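Side-chain contacts in tRNA (adenine(9)-N1)-methyltransferase (Sulfolobus acidocaldarius, PDB 5A7Z), which transfers a methyl group from S-adenosyl-L-methionine to N1 of adenosine 9 in tRNA: residues L259-A262 against I263-L266; A212-R215 against L216-R220; H43-S47 against L48-A52. All coordinates share one frame; numbering follows the deposited sequence.

The three contacts each lie within a helix or at its start, and none touches another; contacts 2 and 3 sit on opposite sides of the chain's centre, with their own centres about 39 Å apart. Contacts 1 and 2 belong to the methyltransferase part and run along helices 259-265 and 211-220. Contact 3 lies on the loop after strand 38-40 and the first turn of helix 48-57. All are partly buried, but contact 3 has the largest share of buried residues and contact 2 lies farthest out. Their chemistry follows: apolar branches and a serine hydroxyl in contact 1, folded-back arginines and a glutamate stem on leucine in contact 2, a serine cap with water in contact 3.

Contact 1: residues L259-A262 against I263-L266; sequences LEEA and IISL
In helix 259-265, the last helix of the modelled chain, Leu259 and Ile263 meet one turn apart on the buried side. The two side chains pass at a slant, and their CD1 methyls touch at 3.8 Å. In Ile263, CG1 stands opposite the carbonyl carbon (chi1 -67°), so this branch runs back along the helix and lies 3.3 Å from Leu259 O. That oxygen also takes the amide hydrogen of Ile263 at 2.8 Å, the N lying almost in line with the carbonyl bond. Were this residue a serine, Leu259 CD1 would probably lose its apolar partner and a gap would be likely to open against Ile229, which the isoleucine also touches. Leu259 itself reaches Ala186, and its backbone N donates to Asp188 OD1.

Farther along, Ile264 sends CG1 back to within 3.1 Å of Glu260 O, which accepts from Ile264 N as well. Ser265 turns its hydroxyl back over the preceding turn: with chi1 at 48°, OG is held between N and the carbonyl carbon, 2.8 Å from Ala262 O and 2.9 Å from Glu261 O. Glu261 O has the amide of Ser265 besides, at 2.9 Å. Ala262, Ser265 and Leu266 rest on Arg251 of helix 242-255. This is a short C-terminal helix whose Leu259, Ala262 and Ile263 are buried against the fold while Glu260, Glu261 and Ile264 are exposed, with a serine hydroxyl turned back to the carbonyls of the preceding turn, a common feature of helices.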
ATOM      1  N   LEU A 259       0.638 -15.628   2.681  1.00 33.98           N
ATOM      2  CA  LEU A 259       1.712 -15.402   1.723  1.00 38.08           C
ATOM      3  C   LEU A 259       1.549 -16.325   0.529  1.00 40.90           C
ATOM      4  O   LEU A 259       1.536 -15.877  -0.619  1.00 40.39           O
ATOM      5  CB  LEU A 259       3.067 -15.655   2.386  1.00 42.07           C
ATOM      6  CG  LEU A 259       4.295 -15.419   1.499  1.00 45.57           C
ATOM      7  CD1 LEU A 259       4.125 -14.185   0.633  1.00 43.32           C
ATOM      8  CD2 LEU A 259       5.555 -15.299   2.341  1.00 45.47           C
ATOM      9  N   GLU A 260       1.342 -17.606   0.806  1.00 47.48           N
ATOM     10  CA  GLU A 260       1.071 -18.585  -0.240  1.00 50.91           C
ATOM     11  C   GLU A 260      -0.066 -18.158  -1.175  1.00 44.12           C
ATOM     12  O   GLU A 260       0.060 -18.264  -2.395  1.00 40.72           O
ATOM     13  CB  GLU A 260       0.759 -19.951   0.374  1.00 62.89           C
ATOM     14  CG  GLU A 260       0.534 -21.053  -0.647  1.00 69.02           C
ATOM     15  CD  GLU A 260       0.275 -22.401  -0.003  1.00 74.95           C
ATOM     16  OE1 GLU A 260       0.233 -22.467   1.245  1.00 85.02           O
ATOM     17  OE2 GLU A 260       0.113 -23.394  -0.742  1.00 83.76           O
ATOM     18  N   GLU A 261      -1.174 -17.683  -0.609  1.00 47.85           N
ATOM     19  CA  GLU A 261      -2.336 -17.321  -1.418  1.00 51.67           C
ATOM     20  C   GLU A 261      -2.159 -15.976  -2.068  1.00 49.24           C
ATOM     21  O   GLU A 261      -2.743 -15.707  -3.117  1.00 46.84           O
ATOM     22  CB  GLU A 261      -3.605 -17.289  -0.560  1.00 56.81           C
ATOM     23  CG  GLU A 261      -3.967 -18.636   0.060  1.00 69.17           C
ATOM     24  CD  GLU A 261      -4.811 -19.530  -0.863  1.00 77.12           C
ATOM     25  OE1 GLU A 261      -4.313 -19.961  -1.953  1.00 69.42           O
ATOM     26  OE2 GLU A 261      -5.973 -19.822  -0.475  1.00 77.65           O
ATOM     27  N   ALA A 262      -1.412 -15.101  -1.396  1.00 47.01           N
ATOM     28  CA  ALA A 262      -1.085 -13.803  -1.957  1.00 43.12           C
ATOM     29  C   ALA A 262      -0.252 -14.027  -3.214  1.00 39.84           C
ATOM     30  O   ALA A 262      -0.497 -13.425  -4.242  1.00 36.51           O
ATOM     31  CB  ALA A 262      -0.330 -12.963  -0.937  1.00 40.48           C
ATOM     32  N   ILE A 263       0.720 -14.930  -3.137  1.00 43.56           N
ATOM     33  CA  ILE A 263       1.560 -15.189  -4.289  1.00 43.39           C
ATOM     34  C   ILE A 263       0.730 -15.786  -5.397  1.00 45.46           C
ATOM     35  O   ILE A 263       0.849 -15.366  -6.550  1.00 45.68           O
ATOM     36  CB  ILE A 263       2.735 -16.125  -3.979  1.00 40.77           C
ATOM     37  CG1 ILE A 263       3.711 -15.467  -3.035  1.00 40.22           C
ATOM     38  CG2 ILE A 263       3.480 -16.484  -5.261  1.00 45.88           C
ATOM     39  CD1 ILE A 263       4.676 -16.441  -2.386  1.00 42.54           C
ATOM     40  N   ILE A 264      -0.125 -16.751  -5.045  1.00 53.53           N
ATOM     41  CA  ILE A 264      -0.993 -17.421  -6.028  1.00 52.05           C
ATOM     42  C   ILE A 264      -1.808 -16.385  -6.777  1.00 48.65           C
ATOM     43  O   ILE A 264      -1.806 -16.356  -8.004  1.00 55.31           O
ATOM     44  CB  ILE A 264      -1.968 -18.444  -5.360  1.00 56.99           C
ATOM     45  CG1 ILE A 264      -1.220 -19.695  -4.850  1.00 52.68           C
ATOM     46  CG2 ILE A 264      -3.079 -18.843  -6.328  1.00 54.36           C
ATOM     47  CD1 ILE A 264      -0.166 -20.215  -5.787  1.00 50.61           C
ATOM     48  N   SER A 265      -2.492 -15.520  -6.042  1.00 48.78           N
ATOM     49  CA  SER A 265      -3.426 -14.583  -6.661  1.00 53.30           C
ATOM     50  C   SER A 265      -2.746 -13.660  -7.701  1.00 58.11           C
ATOM     51  O   SER A 265      -3.428 -13.078  -8.542  1.00 64.45           O
ATOM     52  CB  SER A 265      -4.151 -13.764  -5.591  1.00 51.20           C
ATOM     53  OG  SER A 265      -3.241 -13.241  -4.642  1.00 58.45           O
ATOM     54  N   LEU A 266      -1.407 -13.569  -7.665  1.00 55.59           N
ATOM     55  CA  LEU A 266      -0.635 -12.752  -8.637  1.00 57.32           C
ATOM     56  C   LEU A 266       0.101 -13.559  -9.713  1.00 56.89           C
ATOM     57  O   LEU A 266      -0.023 -14.779  -9.797  1.00 64.01           O
ATOM     58  CB  LEU A 266       0.379 -11.860  -7.898  1.00 53.85           C
ATOM     59  CG  LEU A 266      -0.224 -10.525  -7.470  1.00 54.18           C
ATOM     60  CD1 LEU A 266      -1.112 -10.684  -6.255  1.00 51.15           C
ATOM     61  CD2 LEU A 266       0.845  -9.504  -7.198  1.00 58.72           C
TER

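Contact 2: residues A212-R215 against L216-R220; sequences ATER and LALSR
Two guanidinium groups fold back along helix 211-220, on which Glu214 and Leu218 touch one turn apart. The Arg215 group has Ala212 CA over one face, 3.6 Å above the plane and shifted toward the rim. The Arg220 group is covered in the same manner by the CD1 methyl of Leu216, which stands 3.2 Å off its plane, again toward the rim. In Arg215 the bend comes at chi3 (-29°), after an extended start; it turns the guanidinium toward the beginning of the helix, and the side chain also touches Ser166.

The contact between the two halves of the helix is carried by Glu214 and Leu218, whose side chains lie alongside each other and point the same way. Glu214 CG meets Leu218 CD1 at 3.6 Å, so it is the aliphatic stem of the glutamate that packs, while its carboxylate reaches onward to a long, weak ion pair with Arg211. Leu218 CG also sits 3.4 Å from Glu214 O, next to the bond that Leu218 N makes to that oxygen at 2.9 Å. Ala217 behaves alike one residue earlier: its CB lies 3.4 Å from Thr213 O, the acceptor for its own amide. At the end of the helix the bond from Ser219 N to Arg215 O is weak, its N-H...O angle only 134°.

The first turn is tied down elsewhere. Asp113, at the end of strand 109-113, accepts from the amides of Ala212 and Thr213 with its two carboxylate oxygens, and Thr213 OG1 bonds to Asp210 O. Farther on, Leu216 rests on Leu169. The whole is typical of a peripheral helix whose first amides are held by an aspartate side chain, with long charged chains along its exposed part.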
ATOM      1  N   ALA A 212      20.476   2.957  -2.899  1.00 30.35           N
ATOM      2  CA  ALA A 212      20.434   4.151  -2.041  1.00 31.61           C
ATOM      3  C   ALA A 212      20.309   3.721  -0.569  1.00 33.97           C
ATOM      4  O   ALA A 212      20.821   4.376   0.342  1.00 31.63           O
ATOM      5  CB  ALA A 212      19.305   5.066  -2.443  1.00 30.79           C
ATOM      6  N   THR A 213      19.727   2.560  -0.345  1.00 35.05           N
ATOM      7  CA  THR A 213      19.671   2.033   1.003  1.00 41.44           C
ATOM      8  C   THR A 213      21.010   1.378   1.429  1.00 37.17           C
ATOM      9  O   THR A 213      21.427   1.506   2.572  1.00 41.66           O
ATOM     10  CB  THR A 213      18.451   1.083   1.196  1.00 46.79           C
ATOM     11  OG1 THR A 213      18.713  -0.208   0.625  1.00 52.79           O
ATOM     12  CG2 THR A 213      17.221   1.674   0.536  1.00 44.37           C
ATOM     13  N   GLU A 214      21.691   0.717   0.505  1.00 38.38           N
ATOM     14  CA  GLU A 214      23.068   0.247   0.749  1.00 41.27           C
ATOM     15  C   GLU A 214      23.998   1.395   1.132  1.00 37.13           C
ATOM     16  O   GLU A 214      24.843   1.277   2.015  1.00 31.77           O
ATOM     17  CB  GLU A 214      23.588  -0.457  -0.489  1.00 44.02           C
ATOM     18  CG  GLU A 214      25.067  -0.720  -0.498  1.00 50.78           C
ATOM     19  CD  GLU A 214      25.526  -1.212  -1.849  1.00 56.11           C
ATOM     20  OE1 GLU A 214      25.066  -2.293  -2.252  1.00 65.83           O
ATOM     21  OE2 GLU A 214      26.284  -0.491  -2.535  1.00 59.75           O
ATOM     22  N   ARG A 215      23.806   2.522   0.480  1.00 37.16           N
ATOM     23  CA  ARG A 215      24.594   3.693   0.759  1.00 38.80           C
ATOM     24  C   ARG A 215      24.351   4.200   2.176  1.00 39.28           C
ATOM     25  O   ARG A 215      25.304   4.559   2.891  1.00 31.03           O
ATOM     26  CB  ARG A 215      24.280   4.766  -0.259  1.00 44.51           C
ATOM     27  CG  ARG A 215      24.859   6.136   0.050  1.00 50.07           C
ATOM     28  CD  ARG A 215      24.420   7.174  -0.998  1.00 55.76           C
ATOM     29  NE  ARG A 215      24.179   6.584  -2.325  1.00 51.82           N
ATOM     30  CZ  ARG A 215      23.064   6.764  -3.042  1.00 53.18           C
ATOM     31  NH1 ARG A 215      22.065   7.537  -2.593  1.00 56.07           N
ATOM     32  NH2 ARG A 215      22.953   6.179  -4.221  1.00 49.62           N
ATOM     33  N   LEU A 216      23.089   4.225   2.595  1.00 38.99           N
ATOM     34  CA  LEU A 216      22.765   4.627   3.967  1.00 43.78           C
ATOM     35  C   LEU A 216      23.364   3.655   5.001  1.00 42.90           C
ATOM     36  O   LEU A 216      23.978   4.076   5.966  1.00 35.25           O
ATOM     37  CB  LEU A 216      21.255   4.702   4.170  1.00 54.65           C
ATOM     38  CG  LEU A 216      20.890   5.705   5.264  1.00 65.21           C
ATOM     39  CD1 LEU A 216      20.913   7.111   4.682  1.00 73.61           C
ATOM     40  CD2 LEU A 216      19.536   5.402   5.869  1.00 68.59           C
ATOM     41  N   ALA A 217      23.161   2.361   4.760  1.00 39.04           N
ATOM     42  CA  ALA A 217      23.640   1.290   5.612  1.00 41.44           C
ATOM     43  C   ALA A 217      25.146   1.323   5.838  1.00 41.97           C
ATOM     44  O   ALA A 217      25.613   1.289   6.990  1.00 41.26           O
ATOM     45  CB  ALA A 217      23.249  -0.056   5.005  1.00 43.01           C
ATOM     46  N   LEU A 218      25.908   1.323   4.744  1.00 41.50           N
ATOM     47  CA  LEU A 218      27.377   1.456   4.810  1.00 39.71           C
ATOM     48  C   LEU A 218      27.839   2.718   5.510  1.00 39.39           C
ATOM     49  O   LEU A 218      28.904   2.751   6.095  1.00 49.16           O
ATOM     50  CB  LEU A 218      27.976   1.453   3.410  1.00 42.53           C
ATOM     51  CG  LEU A 218      27.976   0.088   2.711  1.00 49.12           C
ATOM     52  CD1 LEU A 218      28.143   0.253   1.209  1.00 51.54           C
ATOM     53  CD2 LEU A 218      29.073  -0.804   3.272  1.00 48.61           C
ATOM     54  N   SER A 219      27.081   3.778   5.392  1.00 40.16           N
ATOM     55  CA  SER A 219      27.519   5.050   5.908  1.00 44.75           C
ATOM     56  C   SER A 219      27.322   5.149   7.431  1.00 44.17           C
ATOM     57  O   SER A 219      28.005   5.930   8.103  1.00 38.67           O
ATOM     58  CB  SER A 219      26.789   6.182   5.190  1.00 49.71           C
ATOM     59  OG  SER A 219      27.162   7.436   5.716  1.00 54.91           O
ATOM     60  N   ARG A 220      26.404   4.344   7.970  1.00 43.32           N
ATOM     61  CA  ARG A 220      26.049   4.426   9.386  1.00 40.72           C
ATOM     62  C   ARG A 220      26.222   3.106  10.121  1.00 36.33           C
ATOM     63  O   ARG A 220      25.871   2.995  11.286  1.00 38.72           O
ATOM     64  CB  ARG A 220      24.617   4.921   9.511  1.00 44.22           C
ATOM     65  CG  ARG A 220      24.402   6.239   8.808  1.00 46.98           C
ATOM     66  CD  ARG A 220      23.058   6.852   9.131  1.00 51.11           C
ATOM     67  NE  ARG A 220      22.764   7.901   8.166  1.00 55.15           N
ATOM     68  CZ  ARG A 220      21.549   8.388   7.893  1.00 57.25           C
ATOM     69  NH1 ARG A 220      20.467   7.944   8.528  1.00 53.76           N
ATOM     70  NH2 ARG A 220      21.417   9.335   6.965  1.00 58.34           N
TER

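Contact 3: residues H43-S47 against L48-A52; sequences HERPS and LQSLA
Ser47, just ahead of helix 48-57, meets the first turn along its whole side chain. Its CB lies 3.4 Å from Ser50 OG. With chi1 at 160°, OG stands opposite the backbone N and is carried over the start of the helix, where it accepts a weak capping bond from Ser50 N at 3.4 Å. At the tip the hydroxyl also holds a water at 2.7 Å, and this water donates to Gln49 OE1, while Gln49 NE2 is bound to the carbonyls of Arg140 and Leu143. The carbonyl of Ser47 takes a second, weak share of Ser50 N and a better bond from Leu51 N, at 3.1 Å and in the carbonyl plane.

Other side chains close round this turn. Arg45 is poorly ordered; as modelled, one face of its guanidinium lies against Ser50 OG, 3.6 Å from the plane toward the rim, an approximate position. Leu51 reaches CD2 to Glu44 CB at 3.5 Å, the two side chains slanting across each other; the carboxylate of Glu44 makes a salt bridge to Lys54.

The chemistry is that of a serine N-cap: Leu48 N is taken by Asp75 OD2, Ser50 N and Leu51 N by Ser47. The Ser47 hydroxyl gives only a weak cap, while its carbonyl makes the regular bond to Leu51 N; the water further satisfies the buried hydroxyl.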
ATOM      1  N   HIS A  43     -22.891   3.762  -5.747  1.00 36.51           N
ATOM      2  CA  HIS A  43     -22.180   2.819  -6.615  1.00 37.82           C
ATOM      3  C   HIS A  43     -20.740   2.547  -6.180  1.00 40.88           C
ATOM      4  O   HIS A  43     -20.047   1.778  -6.840  1.00 34.98           O
ATOM      5  CB  HIS A  43     -22.132   3.367  -8.053  1.00 37.50           C
ATOM      6  CG  HIS A  43     -23.481   3.716  -8.609  1.00 40.46           C
ATOM      7  ND1 HIS A  43     -24.367   2.763  -9.056  1.00 40.18           N
ATOM      8  CD2 HIS A  43     -24.106   4.911  -8.755  1.00 41.27           C
ATOM      9  CE1 HIS A  43     -25.481   3.351  -9.453  1.00 44.68           C
ATOM     10  NE2 HIS A  43     -25.344   4.657  -9.293  1.00 46.70           N
ATOM     11  N   GLU A  44     -20.276   3.181  -5.099  1.00 35.42           N
ATOM     12  CA  GLU A  44     -18.878   3.039  -4.712  1.00 34.24           C
ATOM     13  C   GLU A  44     -18.616   1.638  -4.267  1.00 29.46           C
ATOM     14  O   GLU A  44     -19.522   0.931  -3.890  1.00 33.92           O
ATOM     15  CB  GLU A  44     -18.493   4.036  -3.600  1.00 30.91           C
ATOM     16  CG  GLU A  44     -18.730   5.494  -3.953  1.00 34.22           C
ATOM     17  CD  GLU A  44     -18.262   5.848  -5.355  1.00 38.39           C
ATOM     18  OE1 GLU A  44     -17.109   5.510  -5.710  1.00 42.65           O
ATOM     19  OE2 GLU A  44     -19.048   6.441  -6.119  1.00 48.39           O
ATOM     20  N   ARG A  45     -17.360   1.247  -4.296  1.00 31.52           N
ATOM     21  CA  ARG A  45     -16.930  -0.007  -3.720  1.00 35.19           C
ATOM     22  C   ARG A  45     -17.161   0.008  -2.215  1.00 33.41           C
ATOM     23  O   ARG A  45     -16.851   0.983  -1.543  1.00 33.64           O
ATOM     24  CB  ARG A  45     -15.444  -0.261  -3.978  1.00 42.86           C
ATOM     25  CG  ARG A  45     -15.056  -0.400  -5.431  1.00 53.10           C
ATOM     26  CD  ARG A  45     -13.570  -0.666  -5.575  1.00 64.19           C
ATOM     27  NE  ARG A  45     -13.133  -1.798  -4.748  1.00 81.88           N
ATOM     28  CZ  ARG A  45     -11.859  -2.162  -4.581  1.00 99.53           C
ATOM     29  NH1 ARG A  45     -10.878  -1.508  -5.206  1.00109.05           N
ATOM     30  NH2 ARG A  45     -11.563  -3.188  -3.795  1.00 99.19           N
ATOM     31  N   PRO A  46     -17.666  -1.108  -1.681  1.00 35.26           N
ATOM     32  CA  PRO A  46     -18.062  -1.212  -0.284  1.00 34.12           C
ATOM     33  C   PRO A  46     -16.873  -1.457   0.638  1.00 32.67           C
ATOM     34  O   PRO A  46     -16.733  -2.526   1.178  1.00 34.07           O
ATOM     35  CB  PRO A  46     -19.033  -2.399  -0.286  1.00 34.32           C
ATOM     36  CG  PRO A  46     -18.592  -3.246  -1.427  1.00 34.97           C
ATOM     37  CD  PRO A  46     -17.967  -2.339  -2.446  1.00 33.12           C
ATOM     38  N   SER A  47     -16.032  -0.440   0.809  1.00 29.24           N
ATOM     39  CA  SER A  47     -14.837  -0.540   1.610  1.00 28.01           C
ATOM     40  C   SER A  47     -14.494   0.870   2.050  1.00 26.09           C
ATOM     41  O   SER A  47     -14.399   1.735   1.209  1.00 27.49           O
ATOM     42  CB  SER A  47     -13.689  -1.112   0.753  1.00 29.00           C
ATOM     43  OG  SER A  47     -12.429  -0.822   1.304  1.00 28.44           O
ATOM     44  N   LEU A  48     -14.279   1.088   3.347  1.00 24.81           N
ATOM     45  CA  LEU A  48     -13.923   2.431   3.840  1.00 27.87           C
ATOM     46  C   LEU A  48     -12.632   2.879   3.236  1.00 28.29           C
ATOM     47  O   LEU A  48     -12.363   4.074   3.186  1.00 31.84           O
ATOM     48  CB  LEU A  48     -13.753   2.447   5.359  1.00 29.81           C
ATOM     49  CG  LEU A  48     -14.999   2.370   6.223  1.00 31.57           C
ATOM     50  CD1 LEU A  48     -14.599   2.350   7.678  1.00 32.55           C
ATOM     51  CD2 LEU A  48     -15.921   3.552   5.930  1.00 33.80           C
ATOM     52  N   GLN A  49     -11.792   1.932   2.829  1.00 26.18           N
ATOM     53  CA  GLN A  49     -10.501   2.292   2.228  1.00 27.87           C
ATOM     54  C   GLN A  49     -10.706   2.868   0.851  1.00 25.09           C
ATOM     55  O   GLN A  49      -9.972   3.759   0.441  1.00 26.10           O
ATOM     56  CB  GLN A  49      -9.550   1.081   2.155  1.00 28.39           C
ATOM     57  CG  GLN A  49      -8.152   1.404   1.596  1.00 29.28           C
ATOM     58  CD  GLN A  49      -8.117   1.413   0.078  1.00 29.56           C
ATOM     59  OE1 GLN A  49      -9.022   0.918  -0.559  1.00 35.16           O
ATOM     60  NE2 GLN A  49      -7.072   1.990  -0.499  1.00 32.07           N
ATOM     61  N   SER A  50     -11.676   2.315   0.125  1.00 26.23           N
ATOM     62  CA  SER A  50     -12.053   2.795  -1.215  1.00 28.14           C
ATOM     63  C   SER A  50     -12.684   4.175  -1.101  1.00 27.13           C
ATOM     64  O   SER A  50     -12.439   5.040  -1.889  1.00 27.70           O
ATOM     65  CB  SER A  50     -13.039   1.829  -1.875  1.00 30.79           C
ATOM     66  OG  SER A  50     -12.476   0.508  -2.016  1.00 32.29           O
ATOM     67  N   LEU A  51     -13.460   4.385  -0.074  1.00 25.67           N
ATOM     68  CA  LEU A  51     -14.097   5.657   0.085  1.00 29.22           C
ATOM     69  C   LEU A  51     -13.047   6.665   0.450  1.00 26.83           C
ATOM     70  O   LEU A  51     -13.041   7.756  -0.082  1.00 27.91           O
ATOM     71  CB  LEU A  51     -15.187   5.587   1.144  1.00 27.95           C
ATOM     72  CG  LEU A  51     -16.278   4.531   0.881  1.00 29.99           C
ATOM     73  CD1 LEU A  51     -17.349   4.640   1.961  1.00 32.78           C
ATOM     74  CD2 LEU A  51     -16.914   4.677  -0.489  1.00 30.54           C
ATOM     75  N   ALA A  52     -12.141   6.288   1.350  1.00 28.46           N
ATOM     76  CA  ALA A  52     -11.080   7.209   1.777  1.00 28.85           C
ATOM     77  C   ALA A  52     -10.276   7.676   0.588  1.00 30.94           C
ATOM     78  O   ALA A  52     -10.018   8.862   0.444  1.00 31.42           O
ATOM     79  CB  ALA A  52     -10.173   6.561   2.789  1.00 29.87           C
TER
HETATM   80  O   HOH W   1     -10.408  -1.752  -0.270  1.00 36.21           O